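Sphingomyelinase C (Streptomyces griseocarneus, PDB 7CNE) belongs to the endonuclease/exonuclease/phosphatase family and adopts its DNase I-like fold, in which two mixed beta sheets pack against each other and helices cover the outside. Local coordinates at residues H145-H150 with V189-D194; Q152-G157 with A165-Q170; Y224-K229 with E244-V249; Y248-N253 with W261-V266. One frame throughout, in Å; residues are numbered along the deposited sequence.

Contact 1 of 4, residues H145-H150 with V189-D194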
loop_
_atom_site.group_PDB
_atom_site.type_symbol
_atom_site.label_atom_id
_atom_site.label_comp_id
_atom_site.label_asym_id
_atom_site.label_seq_id
_atom_site.Cartn_x
_atom_site.Cartn_y
_atom_site.Cartn_z
ATOM N N HIS A 145 2.336 -0.742 -15.915
ATOM C CA HIS A 145 1.424 0.152 -15.216
ATOM C C HIS A 145 1.210 -0.361 -13.802
ATOM O O HIS A 145 0.955 -1.556 -13.601
ATOM C CB HIS A 145 0.083 0.263 -15.957
ATOM C CG HIS A 145 0.226 0.616 -17.402
ATOM N ND1 HIS A 145 -0.157 1.839 -17.911
ATOM C CD2 HIS A 145 0.742 -0.083 -18.443
ATOM C CE1 HIS A 145 0.108 1.877 -19.204
ATOM N NE2 HIS A 145 0.656 0.725 -19.551
ATOM N N VAL A 146 1.309 0.537 -12.823
ATOM C CA VAL A 146 1.122 0.180 -11.422
ATOM C C VAL A 146 0.132 1.151 -10.809
ATOM O O VAL A 146 0.280 2.366 -10.968
ATOM C CB VAL A 146 2.449 0.200 -10.636
ATOM C CG1 VAL A 146 2.201 -0.155 -9.170
ATOM C CG2 VAL A 146 3.441 -0.766 -11.245
ATOM N N VAL A 147 -0.874 0.619 -10.117
ATOM C CA VAL A 147 -1.725 1.402 -9.224
ATOM C C VAL A 147 -1.347 1.022 -7.800
ATOM O O VAL A 147 -1.377 -0.160 -7.439
ATOM C CB VAL A 147 -3.222 1.154 -9.472
ATOM C CG1 VAL A 147 -4.080 1.943 -8.447
ATOM C CG2 VAL A 147 -3.605 1.511 -10.914
ATOM N N GLY A 148 -0.986 2.009 -6.995
ATOM C CA GLY A 148 -0.667 1.795 -5.590
ATOM C C GLY A 148 -1.753 2.444 -4.754
ATOM O O GLY A 148 -2.181 3.559 -5.052
ATOM N N THR A 149 -2.208 1.751 -3.715
ATOM C CA THR A 149 -3.331 2.300 -2.966
ATOM C C THR A 149 -3.369 1.732 -1.554
ATOM O O THR A 149 -2.587 0.852 -1.172
ATOM C CB THR A 149 -4.665 2.041 -3.688
ATOM O OG1 THR A 149 -5.688 2.875 -3.125
ATOM C CG2 THR A 149 -5.089 0.580 -3.551
ATOM N N HIS A 150 -4.284 2.301 -0.781
ATOM C CA HIS A 150 -4.645 1.852 0.556
ATOM C C HIS A 150 -6.162 2.000 0.614
ATOM O O HIS A 150 -6.664 3.122 0.668
ATOM C CB HIS A 150 -3.950 2.707 1.621
ATOM C CG HIS A 150 -4.193 2.253 3.025
ATOM N ND1 HIS A 150 -3.810 3.001 4.121
ATOM C CD2 HIS A 150 -4.762 1.126 3.517
ATOM C CE1 HIS A 150 -4.147 2.361 5.227
ATOM N NE2 HIS A 150 -4.719 1.217 4.889
ATOM N N VAL A 189 -0.463 -4.533 -16.068
ATOM C CA VAL A 189 -1.160 -3.611 -15.178
ATOM C C VAL A 189 -1.309 -4.309 -13.833
ATOM O O VAL A 189 -2.013 -5.317 -13.734
ATOM C CB VAL A 189 -2.534 -3.191 -15.709
ATOM C CG1 VAL A 189 -3.107 -2.095 -14.794
ATOM C CG2 VAL A 189 -2.436 -2.730 -17.169
ATOM N N MET A 190 -0.644 -3.786 -12.806
ATOM C CA MET A 190 -0.683 -4.355 -11.467
ATOM C C MET A 190 -1.353 -3.392 -10.492
ATOM O O MET A 190 -1.164 -2.175 -10.573
ATOM C CB MET A 190 0.724 -4.681 -10.961
ATOM C CG MET A 190 1.365 -5.880 -11.639
ATOM S SD MET A 190 3.071 -6.128 -11.077
ATOM C CE MET A 190 3.936 -4.980 -12.151
ATOM N N LEU A 191 -2.128 -3.945 -9.564
ATOM C CA LEU A 191 -2.669 -3.206 -8.427
ATOM C C LEU A 191 -1.934 -3.680 -7.182
ATOM O O LEU A 191 -1.903 -4.883 -6.905
ATOM C CB LEU A 191 -4.175 -3.433 -8.285
ATOM C CG LEU A 191 -4.824 -2.893 -6.998
ATOM C CD1 LEU A 191 -4.805 -1.371 -6.985
ATOM C CD2 LEU A 191 -6.239 -3.396 -6.872
ATOM N N ALA A 192 -1.325 -2.750 -6.450
ATOM C CA ALA A 192 -0.519 -3.097 -5.285
ATOM C C ALA A 192 -0.979 -2.249 -4.114
ATOM O O ALA A 192 -1.112 -1.030 -4.252
ATOM C CB ALA A 192 0.976 -2.863 -5.552
ATOM N N GLY A 193 -1.229 -2.873 -2.973
ATOM C CA GLY A 193 -1.572 -2.065 -1.825
ATOM C C GLY A 193 -2.089 -2.876 -0.660
ATOM O O GLY A 193 -2.215 -4.105 -0.713
ATOM N N ASP A 194 -2.339 -2.141 0.421
ATOM C CA ASP A 194 -3.148 -2.608 1.537
ATOM C C ASP A 194 -4.599 -2.477 1.092
ATOM O O ASP A 194 -5.179 -1.389 1.151
ATOM C CB ASP A 194 -2.859 -1.771 2.781
ATOM C CG ASP A 194 -3.655 -2.211 3.986
ATOM O OD1 ASP A 194 -4.560 -3.057 3.842
ATOM O OD2 ASP A 194 -3.348 -1.715 5.091
#

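Contact 2 of 4, residues Q152-G157 with A165-Q170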
loop_
_atom_site.group_PDB
_atom_site.type_symbol
_atom_site.label_atom_id
_atom_site.label_comp_id
_atom_site.label_asym_id
_atom_site.label_seq_id
_atom_site.Cartn_x
_atom_site.Cartn_y
_atom_site.Cartn_z
ATOM N N GLN A 152 -10.334 1.357 1.722
ATOM C CA GLN A 152 -11.127 1.717 2.897
ATOM C C GLN A 152 -10.908 0.760 4.070
ATOM O O GLN A 152 -11.024 -0.459 3.928
ATOM C CB GLN A 152 -12.609 1.734 2.510
ATOM C CG GLN A 152 -13.582 1.840 3.694
ATOM C CD GLN A 152 -13.576 3.219 4.298
ATOM O OE1 GLN A 152 -13.685 4.203 3.580
ATOM N NE2 GLN A 152 -13.437 3.304 5.625
ATOM N N SER A 153 -10.622 1.319 5.242
ATOM C CA SER A 153 -10.448 0.498 6.432
ATOM C C SER A 153 -11.801 0.172 7.063
ATOM O O SER A 153 -12.816 0.825 6.806
ATOM C CB SER A 153 -9.553 1.204 7.455
ATOM O OG SER A 153 -10.181 2.382 7.943
ATOM N N THR A 154 -11.812 -0.872 7.889
ATOM C CA THR A 154 -13.031 -1.275 8.594
ATOM C C THR A 154 -13.132 -0.440 9.871
ATOM O O THR A 154 -12.768 -0.861 10.971
ATOM C CB THR A 154 -13.017 -2.778 8.856
ATOM O OG1 THR A 154 -12.968 -3.455 7.591
ATOM C CG2 THR A 154 -14.283 -3.223 9.593
ATOM N N ASP A 155 -13.655 0.775 9.703
ATOM C CA ASP A 155 -13.512 1.859 10.665
ATOM C C ASP A 155 -14.737 2.012 11.558
ATOM O O ASP A 155 -15.869 1.724 11.160
ATOM C CB ASP A 155 -13.257 3.188 9.949
ATOM C CG ASP A 155 -13.030 4.325 10.920
ATOM O OD1 ASP A 155 -11.962 4.324 11.560
ATOM O OD2 ASP A 155 -13.921 5.195 11.072
ATOM N N SER A 156 -14.479 2.516 12.767
ATOM C CA SER A 156 -15.512 2.733 13.774
ATOM C C SER A 156 -16.626 3.643 13.272
ATOM O O SER A 156 -17.792 3.467 13.652
ATOM C CB SER A 156 -14.868 3.340 15.022
ATOM O OG SER A 156 -15.561 2.948 16.189
ATOM N N GLY A 157 -16.287 4.630 12.445
ATOM C CA GLY A 157 -17.232 5.592 11.921
ATOM C C GLY A 157 -18.055 5.107 10.759
ATOM O O GLY A 157 -18.961 5.818 10.311
ATOM N N ALA A 165 -18.818 -2.024 1.506
ATOM C CA ALA A 165 -19.496 -1.422 0.361
ATOM C C ALA A 165 -18.624 -0.362 -0.300
ATOM O O ALA A 165 -18.569 -0.271 -1.531
ATOM C CB ALA A 165 -20.831 -0.817 0.796
ATOM N N ASP A 166 -17.944 0.459 0.500
ATOM C CA ASP A 166 -17.112 1.497 -0.088
ATOM C C ASP A 166 -15.823 0.929 -0.674
ATOM O O ASP A 166 -15.359 1.424 -1.707
ATOM C CB ASP A 166 -16.827 2.592 0.938
ATOM C CG ASP A 166 -18.014 3.516 1.119
ATOM O OD1 ASP A 166 -18.918 3.476 0.258
ATOM O OD2 ASP A 166 -18.053 4.269 2.104
ATOM N N ARG A 167 -15.240 -0.112 -0.062
ATOM C CA ARG A 167 -14.121 -0.788 -0.721
ATOM C C ARG A 167 -14.526 -1.269 -2.106
ATOM O O ARG A 167 -13.763 -1.132 -3.071
ATOM C CB ARG A 167 -13.619 -1.975 0.114
ATOM C CG ARG A 167 -12.754 -1.602 1.312
ATOM C CD ARG A 167 -12.006 -2.798 1.881
ATOM N NE ARG A 167 -12.866 -3.755 2.578
ATOM C CZ ARG A 167 -13.222 -3.666 3.856
ATOM N NH1 ARG A 167 -12.818 -2.637 4.606
ATOM N NH2 ARG A 167 -13.988 -4.614 4.388
ATOM N N SER A 168 -15.718 -1.859 -2.222
ATOM C CA SER A 168 -16.176 -2.329 -3.524
ATOM C C SER A 168 -16.195 -1.187 -4.531
ATOM O O SER A 168 -15.691 -1.324 -5.650
ATOM C CB SER A 168 -17.564 -2.964 -3.394
ATOM O OG SER A 168 -18.089 -3.323 -4.659
ATOM N N ARG A 169 -16.757 -0.038 -4.138
ATOM C CA ARG A 169 -16.778 1.115 -5.034
ATOM C C ARG A 169 -15.364 1.617 -5.332
ATOM O O ARG A 169 -15.081 2.066 -6.451
ATOM C CB ARG A 169 -17.636 2.233 -4.434
ATOM C CG ARG A 169 -19.151 1.928 -4.462
ATOM C CD ARG A 169 -19.905 2.540 -3.272
ATOM N NE ARG A 169 -21.352 2.304 -3.379
ATOM C CZ ARG A 169 -21.950 1.153 -3.066
ATOM N NH1 ARG A 169 -21.236 0.122 -2.613
ATOM N NH2 ARG A 169 -23.269 1.026 -3.194
ATOM N N GLN A 170 -14.463 1.557 -4.347
ATOM C CA GLN A 170 -13.085 1.991 -4.598
ATOM C C GLN A 170 -12.406 1.105 -5.636
ATOM O O GLN A 170 -11.730 1.604 -6.546
ATOM C CB GLN A 170 -12.284 2.005 -3.294
ATOM C CG GLN A 170 -12.751 3.104 -2.305
ATOM C CD GLN A 170 -11.981 3.093 -0.991
ATOM O OE1 GLN A 170 -11.202 2.170 -0.721
ATOM N NE2 GLN A 170 -12.189 4.125 -0.169
#

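Contact 3 of 4, residues Y224-K229 with E244-V249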
loop_
_atom_site.group_PDB
_atom_site.type_symbol
_atom_site.label_atom_id
_atom_site.label_comp_id
_atom_site.label_asym_id
_atom_site.label_seq_id
_atom_site.Cartn_x
_atom_site.Cartn_y
_atom_site.Cartn_z
ATOM N N TYR A 224 -0.846 -14.583 7.417
ATOM C CA TYR A 224 -1.554 -13.352 7.774
ATOM C C TYR A 224 -0.626 -12.151 7.663
ATOM O O TYR A 224 0.267 -11.980 8.498
ATOM C CB TYR A 224 -2.117 -13.430 9.194
ATOM C CG TYR A 224 -2.939 -14.665 9.474
ATOM C CD1 TYR A 224 -4.224 -14.808 8.956
ATOM C CD2 TYR A 224 -2.432 -15.688 10.270
ATOM C CE1 TYR A 224 -4.980 -15.943 9.217
ATOM C CE2 TYR A 224 -3.176 -16.821 10.537
ATOM C CZ TYR A 224 -4.448 -16.941 10.010
ATOM O OH TYR A 224 -5.177 -18.074 10.282
ATOM N N SER A 225 -0.870 -11.280 6.678
ATOM C CA SER A 225 -0.075 -10.060 6.603
ATOM C C SER A 225 -0.477 -9.031 7.657
ATOM O O SER A 225 0.250 -8.050 7.843
ATOM C CB SER A 225 -0.167 -9.449 5.198
ATOM O OG SER A 225 -1.405 -8.795 5.009
ATOM N N PHE A 226 -1.617 -9.216 8.351
ATOM C CA PHE A 226 -1.973 -8.388 9.512
ATOM C C PHE A 226 -2.245 -9.324 10.693
ATOM O O PHE A 226 -3.399 -9.638 11.011
ATOM C CB PHE A 226 -3.158 -7.474 9.228
ATOM C CG PHE A 226 -3.381 -6.452 10.303
ATOM C CD1 PHE A 226 -2.453 -5.444 10.514
ATOM C CD2 PHE A 226 -4.498 -6.515 11.123
ATOM C CE1 PHE A 226 -2.636 -4.503 11.513
ATOM C CE2 PHE A 226 -4.688 -5.577 12.126
ATOM C CZ PHE A 226 -3.757 -4.574 12.318
ATOM N N ASP A 227 -1.169 -9.751 11.356
ATOM C CA ASP A 227 -1.228 -10.815 12.361
ATOM C C ASP A 227 -1.341 -10.179 13.743
ATOM O O ASP A 227 -0.335 -9.829 14.367
ATOM C CB ASP A 227 -0.005 -11.723 12.259
ATOM C CG ASP A 227 -0.196 -13.046 12.996
ATOM O OD1 ASP A 227 -0.868 -13.047 14.048
ATOM O OD2 ASP A 227 0.322 -14.080 12.519
ATOM N N THR A 228 -2.579 -10.048 14.226
ATOM C CA THR A 228 -2.852 -9.511 15.552
ATOM C C THR A 228 -2.337 -10.394 16.690
ATOM O O THR A 228 -2.457 -10.004 17.857
ATOM C CB THR A 228 -4.359 -9.306 15.701
ATOM O OG1 THR A 228 -5.020 -10.543 15.414
ATOM C CG2 THR A 228 -4.833 -8.260 14.702
ATOM N N LYS A 229 -1.784 -11.568 16.398
ATOM C CA LYS A 229 -1.187 -12.390 17.446
ATOM C C LYS A 229 0.339 -12.325 17.442
ATOM O O LYS A 229 0.943 -11.997 18.470
ATOM C CB LYS A 229 -1.662 -13.841 17.312
ATOM C CG LYS A 229 -1.005 -14.799 18.302
ATOM C CD LYS A 229 -1.297 -16.255 17.951
ATOM C CE LYS A 229 -1.039 -17.178 19.139
ATOM N NZ LYS A 229 0.288 -16.910 19.768
ATOM N N GLU A 244 -5.860 -11.315 10.108
ATOM C CA GLU A 244 -6.306 -11.300 8.720
ATOM C C GLU A 244 -5.127 -11.030 7.790
ATOM O O GLU A 244 -3.974 -10.898 8.211
ATOM C CB GLU A 244 -7.458 -10.308 8.477
ATOM C CG GLU A 244 -8.415 -10.147 9.648
ATOM C CD GLU A 244 -9.621 -9.264 9.346
ATOM O OE1 GLU A 244 -9.522 -8.335 8.524
ATOM O OE2 GLU A 244 -10.689 -9.531 9.937
ATOM N N ASP A 245 -5.436 -10.973 6.500
ATOM C CA ASP A 245 -4.434 -11.108 5.446
ATOM C C ASP A 245 -4.846 -10.161 4.326
ATOM O O ASP A 245 -5.676 -10.525 3.485
ATOM C CB ASP A 245 -4.373 -12.557 4.972
ATOM C CG ASP A 245 -3.218 -12.824 4.064
ATOM O OD1 ASP A 245 -2.155 -12.186 4.250
ATOM O OD2 ASP A 245 -3.377 -13.669 3.152
ATOM N N LEU A 246 -4.240 -8.963 4.301
ATOM C CA LEU A 246 -4.848 -7.799 3.667
ATOM C C LEU A 246 -4.092 -7.198 2.487
ATOM O O LEU A 246 -4.637 -6.293 1.839
ATOM C CB LEU A 246 -5.050 -6.684 4.712
ATOM C CG LEU A 246 -5.805 -7.069 5.988
ATOM C CD1 LEU A 246 -5.893 -5.884 6.965
ATOM C CD2 LEU A 246 -7.175 -7.554 5.587
ATOM N N ASP A 247 -2.872 -7.648 2.188
ATOM C CA ASP A 247 -1.949 -6.920 1.319
ATOM C C ASP A 247 -1.632 -7.744 0.072
ATOM O O ASP A 247 -1.346 -8.939 0.176
ATOM C CB ASP A 247 -0.675 -6.574 2.103
ATOM C CG ASP A 247 -0.969 -5.738 3.362
ATOM O OD1 ASP A 247 -1.283 -4.535 3.217
ATOM O OD2 ASP A 247 -0.898 -6.277 4.496
ATOM N N TYR A 248 -1.682 -7.107 -1.105
ATOM C CA TYR A 248 -1.691 -7.819 -2.380
ATOM C C TYR A 248 -0.921 -7.060 -3.452
ATOM O O TYR A 248 -0.818 -5.833 -3.416
ATOM C CB TYR A 248 -3.119 -8.014 -2.911
ATOM C CG TYR A 248 -4.083 -8.720 -1.979
ATOM C CD1 TYR A 248 -4.836 -8.003 -1.049
ATOM C CD2 TYR A 248 -4.274 -10.100 -2.065
ATOM C CE1 TYR A 248 -5.744 -8.644 -0.212
ATOM C CE2 TYR A 248 -5.184 -10.753 -1.233
ATOM C CZ TYR A 248 -5.916 -10.010 -0.308
ATOM O OH TYR A 248 -6.809 -10.636 0.541
ATOM N N VAL A 249 -0.422 -7.809 -4.440
ATOM C CA VAL A 249 0.003 -7.265 -5.733
ATOM C C VAL A 249 -0.586 -8.182 -6.792
ATOM O O VAL A 249 -0.145 -9.327 -6.935
ATOM C CB VAL A 249 1.528 -7.182 -5.884
ATOM C CG1 VAL A 249 1.915 -6.509 -7.232
ATOM C CG2 VAL A 249 2.169 -6.467 -4.691
#

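Contact 4 of 4, residues Y248-N253 with W261-V266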
loop_
_atom_site.group_PDB
_atom_site.type_symbol
_atom_site.label_atom_id
_atom_site.label_comp_id
_atom_site.label_asym_id
_atom_site.label_seq_id
_atom_site.Cartn_x
_atom_site.Cartn_y
_atom_site.Cartn_z
ATOM N N TYR A 248 -1.682 -7.107 -1.105
ATOM C CA TYR A 248 -1.691 -7.819 -2.380
ATOM C C TYR A 248 -0.921 -7.060 -3.452
ATOM O O TYR A 248 -0.818 -5.833 -3.416
ATOM C CB TYR A 248 -3.119 -8.014 -2.911
ATOM C CG TYR A 248 -4.083 -8.720 -1.979
ATOM C CD1 TYR A 248 -4.836 -8.003 -1.049
ATOM C CD2 TYR A 248 -4.274 -10.100 -2.065
ATOM C CE1 TYR A 248 -5.744 -8.644 -0.212
ATOM C CE2 TYR A 248 -5.184 -10.753 -1.233
ATOM C CZ TYR A 248 -5.916 -10.010 -0.308
ATOM O OH TYR A 248 -6.809 -10.636 0.541
ATOM N N VAL A 249 -0.422 -7.809 -4.440
ATOM C CA VAL A 249 0.003 -7.265 -5.733
ATOM C C VAL A 249 -0.586 -8.182 -6.792
ATOM O O VAL A 249 -0.145 -9.327 -6.935
ATOM C CB VAL A 249 1.528 -7.182 -5.884
ATOM C CG1 VAL A 249 1.915 -6.509 -7.232
ATOM C CG2 VAL A 249 2.169 -6.467 -4.691
ATOM N N LEU A 250 -1.576 -7.692 -7.534
ATOM C CA LEU A 250 -2.353 -8.538 -8.437
ATOM C C LEU A 250 -2.429 -7.916 -9.824
ATOM O O LEU A 250 -2.672 -6.713 -9.965
ATOM C CB LEU A 250 -3.776 -8.771 -7.895
ATOM C CG LEU A 250 -3.867 -9.506 -6.552
ATOM C CD1 LEU A 250 -5.306 -9.500 -5.982
ATOM C CD2 LEU A 250 -3.341 -10.933 -6.685
ATOM N N HIS A 251 -2.237 -8.750 -10.843
ATOM C CA HIS A 251 -2.342 -8.327 -12.229
ATOM C C HIS A 251 -3.803 -8.164 -12.646
ATOM O O HIS A 251 -4.727 -8.687 -12.012
ATOM C CB HIS A 251 -1.644 -9.329 -13.145
ATOM C CG HIS A 251 -0.158 -9.280 -13.041
ATOM N ND1 HIS A 251 0.611 -8.434 -13.812
ATOM C CD2 HIS A 251 0.703 -9.942 -12.233
ATOM C CE1 HIS A 251 1.883 -8.592 -13.497
ATOM N NE2 HIS A 251 1.967 -9.498 -12.540
ATOM N N ARG A 252 -3.993 -7.430 -13.737
ATOM C CA ARG A 252 -5.313 -7.146 -14.294
ATOM C C ARG A 252 -5.694 -8.195 -15.332
ATOM O O ARG A 252 -4.873 -8.576 -16.172
ATOM C CB ARG A 252 -5.307 -5.758 -14.940
ATOM C CG ARG A 252 -6.633 -5.298 -15.497
ATOM C CD ARG A 252 -6.614 -3.779 -15.653
ATOM N NE ARG A 252 -7.804 -3.255 -16.309
ATOM C CZ ARG A 252 -8.922 -2.901 -15.683
ATOM N NH1 ARG A 252 -9.026 -3.016 -14.363
ATOM N NH2 ARG A 252 -9.943 -2.431 -16.388
ATOM N N ASN A 253 -6.947 -8.652 -15.281
ATOM C CA ASN A 253 -7.410 -9.615 -16.275
ATOM C C ASN A 253 -7.258 -9.058 -17.687
ATOM O O ASN A 253 -7.470 -7.868 -17.931
ATOM C CB ASN A 253 -8.869 -9.995 -16.022
ATOM C CG ASN A 253 -9.027 -10.917 -14.829
ATOM O OD1 ASN A 253 -8.195 -11.801 -14.603
ATOM N ND2 ASN A 253 -10.104 -10.723 -14.063
ATOM N N TRP A 261 2.858 -16.185 -11.002
ATOM C CA TRP A 261 2.925 -14.979 -10.191
ATOM C C TRP A 261 2.602 -15.301 -8.740
ATOM O O TRP A 261 1.587 -15.941 -8.445
ATOM C CB TRP A 261 1.951 -13.940 -10.737
ATOM C CG TRP A 261 2.016 -12.624 -10.052
ATOM C CD1 TRP A 261 1.106 -12.106 -9.172
ATOM C CD2 TRP A 261 3.038 -11.635 -10.208
ATOM N NE1 TRP A 261 1.511 -10.852 -8.760
ATOM C CE2 TRP A 261 2.691 -10.541 -9.385
ATOM C CE3 TRP A 261 4.223 -11.573 -10.957
ATOM C CZ2 TRP A 261 3.476 -9.399 -9.298
ATOM C CZ3 TRP A 261 5.001 -10.443 -10.871
ATOM C CH2 TRP A 261 4.632 -9.369 -10.043
ATOM N N ARG A 262 3.452 -14.837 -7.830
ATOM C CA ARG A 262 3.330 -15.138 -6.412
ATOM C C ARG A 262 3.219 -13.851 -5.592
ATOM O O ARG A 262 3.791 -12.818 -5.950
ATOM C CB ARG A 262 4.545 -15.974 -5.948
ATOM C CG ARG A 262 4.616 -16.260 -4.444
ATOM C CD ARG A 262 5.707 -17.299 -4.140
ATOM N NE ARG A 262 5.316 -18.629 -4.610
ATOM C CZ ARG A 262 5.936 -19.760 -4.289
ATOM N NH1 ARG A 262 7.015 -19.742 -3.511
ATOM N NH2 ARG A 262 5.482 -20.913 -4.762
ATOM N N ASN A 263 2.455 -13.913 -4.499
ATOM C CA ASN A 263 2.542 -12.953 -3.394
ATOM C C ASN A 263 3.081 -13.713 -2.187
ATOM O O ASN A 263 2.462 -14.694 -1.756
ATOM C CB ASN A 263 1.176 -12.348 -3.025
ATOM C CG ASN A 263 0.642 -11.329 -4.041
ATOM O OD1 ASN A 263 -0.363 -10.662 -3.767
ATOM N ND2 ASN A 263 1.278 -11.219 -5.206
ATOM N N THR A 264 4.205 -13.271 -1.631
ATOM C CA THR A 264 4.774 -13.898 -0.439
ATOM C C THR A 264 4.680 -12.942 0.746
ATOM O O THR A 264 5.201 -11.821 0.689
ATOM C CB THR A 264 6.226 -14.315 -0.671
ATOM O OG1 THR A 264 6.281 -15.196 -1.796
ATOM C CG2 THR A 264 6.770 -15.042 0.551
ATOM N N VAL A 265 4.010 -13.381 1.807
ATOM C CA VAL A 265 3.958 -12.622 3.052
ATOM C C VAL A 265 5.220 -12.946 3.845
ATOM O O VAL A 265 5.472 -14.110 4.175
ATOM C CB VAL A 265 2.696 -12.959 3.857
ATOM C CG1 VAL A 265 2.576 -12.035 5.080
ATOM C CG2 VAL A 265 1.440 -12.869 2.963
ATOM N N VAL A 266 6.021 -11.931 4.139
ATOM C CA VAL A 266 7.360 -12.125 4.692
ATOM C C VAL A 266 7.344 -11.652 6.138
ATOM O O VAL A 266 7.280 -10.445 6.404
ATOM C CB VAL A 266 8.427 -11.377 3.882
ATOM C CG1 VAL A 266 9.767 -11.474 4.577
ATOM C CG2 VAL A 266 8.513 -11.923 2.455
#

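Contact 1 of 4, residues H145-H150 with V189-D194
Val147 N donates to Met190 O at 2.8 Å, one bond of the parallel pairing between strands 142-150 and 188-192. These are the two strands of a beta-alpha-beta unit, connected through helix 162-180. His145 O receives Met190 N, Val147 O receives Ala192 N, and Ala192 O receives Thr149 N, holding a one-to-one register with the short axes 4.7 Å apart at 17°. Pairing slackens where the chain turns at Gly193: the Asp194 N to Thr149 O bond is weak at 3.4 Å. CA-H...O contacts supplement the bonds, Gly148 CA approaching Ala192 O at 3.2 Å.

Apolar contact is concentrated on the face bearing Val147, Thr149 and Leu191. With CG of Leu191 anti to its backbone N (chi1 171°), CD1 crosses to within 3.7 Å of Val147 CG1 and 4.0 Å of Thr149 CG2. Thr149 OG1 turns to another partner, Gly131 O.

On the other face, the polar ends of His150 and Asp194 lie side by side, ring and carboxylate 23° apart. His150 NE2 bonds a bound succinic acid, whereas Asp194 OD2 bonds Asn16 ND2. Between themselves, His150 NE2 and Asp194 OD2 stand 3.2 Å apart at an angle too poor for a hydrogen bond.

Contact 2 of 4, residues Q152-G157 with A165-Q170
Arg167 NH1 is gripped by two acceptors of the 152-157 loop, Gln152 O at 2.9 Å and Thr154 OG1 at 3.1 Å. Both lie at the guanidinium edge, but not equivalently. The bond to Gln152 O is nearly straight (165° at the hydrogen) and stays in the guanidinium plane, although the nitrogen stands above the plane of the carbonyl. Thr154 OG1 is 20° out of the guanidinium plane, and its bond is more bent. An inverse gamma turn centred on Thr154 curls the loop at this point. The arginine chain bends at chi3, and its CG packs alongside Gln152 CB at 3.5 Å. Its NE forms a salt bridge with Glu203, so the guanidinium is held from more than one direction.

Three residues further along helix 162-180, Gln170 reaches out extended beyond CG. Its OE1 accepts Gln152 N at 2.7 Å, the shortest polar bond here, while its NE2 bonds Asp120 O and thereby fixes which end of the amide faces the loop. The Gln152 side chain crosses that of Gln170 at about a right angle. A bend at chi2 (73°) folds its NE2 back onto Ser153 O, in the carbonyl plane on a lone pair, at 2.8 Å; its OE1 bonds Cys122 N, beside the Cys122-Cys158 disulfide.

Gln152 is buried and belongs to no strand, yet both its backbone N and its backbone O are satisfied by helix side chains. The amide of Gln170 and the guanidinium of Arg167 thus take the place of a neighbouring strand's backbone, tying the loop after strand 142-150 to the helix that follows.

Contact 3 of 4, residues Y224-K229 with E244-V249
Ser225 has OG set between its own backbone N and carbonyl carbon (chi1 76°), which aims the hydroxyl at the 244-249 segment. There it donates to Asp247 OD2 at 2.6 Å and accepts Leu246 N at 2.9 Å. Asp245 meets the same serine at the serine's backbone: a chi1 of -170° sends the carboxylate away from the aspartate's own amide nitrogen, and OD1 accepts Ser225 N at 2.9 Å. In this DNase I-like two-sheet fold, the contact joins the loop after strand 218-221 of one sheet to the lead-in of strand 247-251, an outermost strand of the other.

Both carboxylates are met on the anti side and somewhat out of plane, Asp247 OD2 by 25°. Each also has further partners. Asp245 OD2 pairs with Arg219 and Ser199, and Asp247 OD2 bonds His290 ND1, an Asp-His pairing consistent with the one familiar from this fold family. Ser225 OG is thus second shell to that histidine, bonding the aspartate that holds it.

Next to the serine, the backbones make a single antiparallel, hydrogen-bonded bridge. Phe226 N donates to Glu244 O at 2.9 Å, and Glu244 N to Phe226 O at 3.1 Å, both donors tilted from the carbonyl planes. Glu244 O also lies near the plane of the Tyr224 ring, at its edge, 3.3 Å from Tyr224 CB. Beyond the bridge, Leu246 reaches back so that its CD1 rests 3.9 Å from Phe226 CB.

Contact 4 of 4, residues Y248-N253 with W261-V266
Val249 O accepts two donors from strand 261-265, Trp261 NE1 and Asn263 ND2, each at 2.9 Å. The indole bond is straight at its hydrogen, and the oxygen lies in the ring plane, although NE1 itself stands above the carbonyl plane. Asn263 closes a second link through OD1, which accepts Val249 N, also at 2.9 Å, so one side-chain amide grips both polar atoms of a single residue. Beside these bonds, His251 turns its ring edge onto the Trp261 face in a T-shaped stack: planes at 79°, centroids 4.3 Å apart, with His251 NE2 over the ring centre. Val249 CG1 touches the indole rim at Trp261 CZ2 (3.9 Å).

Further bonds position these groups. Asn263 ND2 also donates to Arg262 O at 3.1 Å, which helps to fix the amide's rotation. Chi1 of Trp261 is near 180° (-175°), carrying the indole across toward Val249; the ring also packs on Met190 and Ala295.

The strands run at 174° with axes 7.5 Å apart, too far for backbone pairing, and belong to different sheets. Side chains of strand 261-265 therefore span the gap to the backbone of Val249, bridging the interior between the two layers of the DNase I-like sandwich.

Contacts 1, 3 and 4 meet along strand 247-251. In the six-stranded sheet this outermost strand neighbours strand 188-192 of contact 1, through probable backbone bonds such as Leu191 N to Leu250 O and Gly193 N to Tyr248 O. Contacts 3 and 4 share Tyr248 and Val249, their centres 13 Å apart; contact 4 crosses to strand 261-265 of the seven-stranded sheet, contact 3 to the loop after its strand 218-221. Contact 1 lies about 10 Å, centre to centre, from contact 4. Contact 2, nested along the chain inside the loop that contact 1 closes, its centre about 17 Å away, ties the loop leaving strand 142-150 to the crossover helix. Contacts 3 and 4 follow later, tying one sheet's edge to the other sheet and its loop.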